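Side-chain contacts in UPF0255 protein frsA (Vibrio vulnificus, PDB 4I4C), which probably hydrolyses carboxylic esters as a serine esterase of the alpha/beta-hydrolase clan: residues 133-138 against 147-152; 151-156 against 203-208. All coordinates share one frame; numbering follows the deposited sequence.

Contact 1 of 2, residues 133-138 against 147-152; sequences SIAGYP and IQAQVL
Ala149 packs its methyl against Ala135 and Gly136, at the place where helices 121-136 and 144-163 pass each other in roughly opposite directions. Helices consecutive in the chain and joined by a short connection form an alpha-alpha hairpin, and this contact lies close to its closed end. The backbones come near, with Gly136 CA 5.2 Å from Ala149 CA. Such an approach is possible because the residues between the two axes are the smallest available: two alanines and a glycine that offers bare backbone.

The side chain of Ala149 can be followed in a single step, since CB is also its tip. Ala149 CB points toward the neighbouring helix and lies 3.7 Å from Gly136 N and 3.9 Å from Gly136 CA. Beside that backbone, on the same helix face, Ala149 CB also meets Ala135 CB at 4.0 Å, methyl against methyl. No hydrogen bond crosses between the segments; shape and dispersion do the work, and all three residues are buried. Ala135 is shared with a third helix, 98-114, whose Trp102 and Thr103 it also touches.

Gly136 ends the regular turns, and Tyr137 is the first residue to leave helical geometry, its psi swinging to 135°. From there the chain turns away from helix 144-163. The hydroxyl of Tyr137 bonds to the carbonyl of Asn51, and its ring meets Trp57 edge-to-face. A cis peptide bond precedes Pro138 and folds the proline back onto the preceding aromatic, placing Pro138 CB 4.0 Å above the plane of the Tyr137 ring, offset toward its rim.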
# COMPACT_ATOMS: atom_id res chain seq x y z
N SER A 133 -4.98 7.09 8.10
CA SER A 133 -4.60 5.83 7.48
C SER A 133 -3.62 5.05 8.36
O SER A 133 -3.81 3.86 8.63
CB SER A 133 -3.99 6.06 6.08
OG SER A 133 -3.51 4.84 5.53
N ILE A 134 -2.58 5.73 8.82
CA ILE A 134 -1.65 5.12 9.77
C ILE A 134 -2.34 4.67 11.07
O ILE A 134 -2.03 3.60 11.61
CB ILE A 134 -0.51 6.10 10.10
CG1 ILE A 134 0.34 6.33 8.84
CG2 ILE A 134 0.32 5.59 11.26
CD1 ILE A 134 1.20 7.58 8.87
N ALA A 135 -3.28 5.47 11.56
CA ALA A 135 -4.10 5.08 12.72
C ALA A 135 -4.75 3.70 12.53
O ALA A 135 -4.85 2.91 13.46
CB ALA A 135 -5.17 6.14 13.02
N GLY A 136 -5.18 3.42 11.30
CA GLY A 136 -5.85 2.16 11.03
C GLY A 136 -4.89 1.04 10.64
O GLY A 136 -5.24 -0.15 10.68
N TYR A 137 -3.69 1.42 10.23
CA TYR A 137 -2.68 0.43 9.82
C TYR A 137 -2.52 -0.61 10.92
O TYR A 137 -2.44 -0.24 12.11
CB TYR A 137 -1.35 1.15 9.57
CG TYR A 137 -0.12 0.28 9.47
CD1 TYR A 137 0.27 -0.28 8.24
CD2 TYR A 137 0.70 0.07 10.57
CE1 TYR A 137 1.43 -1.05 8.15
CE2 TYR A 137 1.86 -0.70 10.48
CZ TYR A 137 2.23 -1.25 9.26
OH TYR A 137 3.39 -2.01 9.18
N PRO A 138 -2.47 -1.90 10.55
CA PRO A 138 -2.44 -2.43 9.17
C PRO A 138 -3.81 -2.83 8.58
O PRO A 138 -3.86 -3.69 7.69
CB PRO A 138 -1.59 -3.68 9.32
CG PRO A 138 -2.06 -4.22 10.65
CD PRO A 138 -2.23 -2.98 11.53
N ILE A 147 -11.46 0.56 11.21
CA ILE A 147 -12.53 0.82 10.24
C ILE A 147 -12.91 2.28 10.28
O ILE A 147 -12.97 2.95 9.25
CB ILE A 147 -13.80 -0.02 10.55
CG1 ILE A 147 -13.53 -1.50 10.29
CG2 ILE A 147 -14.96 0.45 9.68
CD1 ILE A 147 -13.23 -1.82 8.84
N GLN A 148 -13.16 2.78 11.49
CA GLN A 148 -13.43 4.19 11.70
C GLN A 148 -12.31 5.12 11.22
O GLN A 148 -12.57 6.15 10.61
CB GLN A 148 -13.73 4.44 13.19
CG GLN A 148 -15.18 4.68 13.47
CD GLN A 148 -15.69 5.89 12.70
OE1 GLN A 148 -15.23 7.01 12.92
NE2 GLN A 148 -16.63 5.66 11.78
N ALA A 149 -11.06 4.76 11.50
CA ALA A 149 -9.89 5.50 11.01
C ALA A 149 -9.88 5.59 9.47
O ALA A 149 -9.56 6.64 8.91
CB ALA A 149 -8.62 4.82 11.47
N GLN A 150 -10.22 4.49 8.83
CA GLN A 150 -10.27 4.39 7.37
C GLN A 150 -11.40 5.26 6.79
O GLN A 150 -11.31 5.76 5.67
CB GLN A 150 -10.45 2.92 6.97
CG GLN A 150 -10.17 2.62 5.51
CD GLN A 150 -10.28 1.13 5.18
OE1 GLN A 150 -10.82 0.76 4.14
NE2 GLN A 150 -9.76 0.28 6.06
N VAL A 151 -12.46 5.44 7.57
CA VAL A 151 -13.55 6.32 7.16
C VAL A 151 -13.04 7.76 7.16
O VAL A 151 -13.29 8.53 6.24
CB VAL A 151 -14.80 6.18 8.07
CG1 VAL A 151 -15.75 7.36 7.88
CG2 VAL A 151 -15.51 4.85 7.81
N LEU A 152 -12.30 8.12 8.20
CA LEU A 152 -11.78 9.48 8.36
C LEU A 152 -10.71 9.76 7.32
O LEU A 152 -10.61 10.88 6.80
CB LEU A 152 -11.21 9.67 9.77
CG LEU A 152 -12.26 9.75 10.88
CD1 LEU A 152 -11.59 9.82 12.24
CD2 LEU A 152 -13.18 10.94 10.67

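Contact 2 of 2, residues 151-156 against 203-208; sequences VLANSA and DSLQTD
Asn154 and Thr207 are joined chiefly through water. Water 1 donates to Asn154 OD1 over a short 2.5 Å and is hydrogen-bonded to Thr207 OG1 at 2.8 Å. The two side chains cross at about a right angle, and Asn154 OD1 lies 4.1 Å from Thr207 OG1, too far for a direct bond, so the water spans the gap. The torsions prepare this: Thr207 has OG1 between its backbone N and carbonyl carbon, while Asn154 carries CG anti to its carbonyl carbon (chi1 -76°), which brings the amide toward the loop. Both residues suit the place, each offering a polar atom on a short, branched side chain.

The van der Waals contacts are sparse. Thr207 CG2 touches Asn154 OD1 at 3.9 Å, and one residue earlier on the helix, Ala153 CB meets Leu205 CD1 at 4.2 Å. Alanine keeps the helix surface low, and leucine is long enough to reach it from the loop.

Within the loop, backbone and carboxylate bonds keep the shape. Residues 205-208 make a type I beta turn, closed by Asp208 N to Leu205 O at 3.0 Å. Asp208 OD2 answers by accepting from Leu205 N, an almost straight bond (178°) that arrives well above the carboxylate plane, 69° out of it.

The contact thus fastens helix 144-163 to the loop between strand 193-199 and helix 210-217. Leu205 also rests on Ser133 of helix 121-136, and from the same turn the amide of Gln206 bonds to Thr181 and His183 of strand 178-186 and Thr226 of strand 223-226.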
# COMPACT_ATOMS: atom_id res chain seq x y z
N VAL A 151 -12.46 5.44 7.57
CA VAL A 151 -13.55 6.32 7.16
C VAL A 151 -13.04 7.76 7.16
O VAL A 151 -13.29 8.53 6.24
CB VAL A 151 -14.80 6.18 8.07
CG1 VAL A 151 -15.75 7.36 7.88
CG2 VAL A 151 -15.51 4.85 7.81
N LEU A 152 -12.30 8.12 8.20
CA LEU A 152 -11.78 9.48 8.36
C LEU A 152 -10.71 9.76 7.32
O LEU A 152 -10.61 10.88 6.80
CB LEU A 152 -11.21 9.67 9.77
CG LEU A 152 -12.26 9.75 10.88
CD1 LEU A 152 -11.59 9.82 12.24
CD2 LEU A 152 -13.18 10.94 10.67
N ALA A 153 -9.90 8.74 7.05
CA ALA A 153 -8.87 8.84 6.05
C ALA A 153 -9.53 9.21 4.74
O ALA A 153 -9.11 10.16 4.08
CB ALA A 153 -8.12 7.51 5.91
N ASN A 154 -10.57 8.47 4.37
CA ASN A 154 -11.29 8.72 3.11
C ASN A 154 -12.00 10.07 3.06
O ASN A 154 -11.92 10.78 2.07
CB ASN A 154 -12.26 7.58 2.79
CG ASN A 154 -11.56 6.33 2.25
OD1 ASN A 154 -10.69 6.42 1.38
ND2 ASN A 154 -11.93 5.16 2.77
N SER A 155 -12.71 10.45 4.13
CA SER A 155 -13.38 11.75 4.10
C SER A 155 -12.35 12.90 4.06
O SER A 155 -12.54 13.89 3.38
CB SER A 155 -14.40 11.91 5.25
OG SER A 155 -13.78 11.87 6.52
N ALA A 156 -11.22 12.74 4.74
CA ALA A 156 -10.21 13.78 4.71
C ALA A 156 -9.57 13.93 3.33
O ALA A 156 -9.25 15.05 2.91
CB ALA A 156 -9.16 13.56 5.81
N ASP A 203 -1.16 -3.66 3.10
CA ASP A 203 -1.41 -2.88 4.31
C ASP A 203 -1.40 -1.36 4.08
O ASP A 203 -1.27 -0.57 5.03
CB ASP A 203 -0.47 -3.28 5.47
CG ASP A 203 1.00 -3.15 5.12
OD1 ASP A 203 1.36 -2.31 4.29
OD2 ASP A 203 1.81 -3.91 5.70
N SER A 204 -1.54 -0.97 2.82
CA SER A 204 -1.67 0.45 2.50
C SER A 204 -3.09 0.70 2.01
O SER A 204 -3.81 -0.23 1.67
CB SER A 204 -0.68 0.85 1.39
OG SER A 204 0.66 0.96 1.89
N LEU A 205 -3.49 1.97 1.95
CA LEU A 205 -4.73 2.35 1.31
C LEU A 205 -4.36 3.16 0.08
O LEU A 205 -3.27 3.76 0.02
CB LEU A 205 -5.60 3.21 2.26
CG LEU A 205 -5.95 2.74 3.67
CD1 LEU A 205 -6.71 3.85 4.39
CD2 LEU A 205 -6.77 1.45 3.70
N GLN A 206 -5.25 3.21 -0.91
CA GLN A 206 -4.94 3.89 -2.17
C GLN A 206 -4.74 5.40 -2.00
O GLN A 206 -4.16 6.07 -2.87
CB GLN A 206 -6.04 3.60 -3.20
CG GLN A 206 -7.41 4.13 -2.85
CD GLN A 206 -8.35 3.99 -4.02
OE1 GLN A 206 -8.33 4.81 -4.93
NE2 GLN A 206 -9.15 2.93 -4.03
N THR A 207 -5.21 5.91 -0.87
CA THR A 207 -5.11 7.32 -0.56
C THR A 207 -3.77 7.67 0.13
O THR A 207 -3.58 8.79 0.58
CB THR A 207 -6.34 7.79 0.31
OG1 THR A 207 -6.58 6.84 1.34
CG2 THR A 207 -7.61 7.88 -0.55
N ASP A 208 -2.84 6.72 0.18
CA ASP A 208 -1.56 6.93 0.88
C ASP A 208 -0.45 7.42 -0.05
O ASP A 208 0.71 7.42 0.35
CB ASP A 208 -1.08 5.65 1.59
CG ASP A 208 -2.02 5.19 2.70
OD1 ASP A 208 -2.96 5.93 3.03
OD2 ASP A 208 -1.80 4.07 3.23
O HOH W 1 -8.64 5.01 0.87

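Both contacts use successive parts of helix 144-163, and both are largely buried, yet they differ in chemistry. Contact 1 joins helix to helix by small apolar residues alone; contact 2 joins helix to loop, adds a bridging water, and includes the partly exposed Asn154. The first therefore works within the helical part of the protein, whereas the second ties that part to the loop leaving the central sheet. They also touch each other: Ser133 OG lies 2.8 Å from Asp208 OD1, probably hydrogen-bonded, and Leu205 CD2 packs 3.8 Å from Gln150 CD. The loop thereby meets both helices of the hairpin.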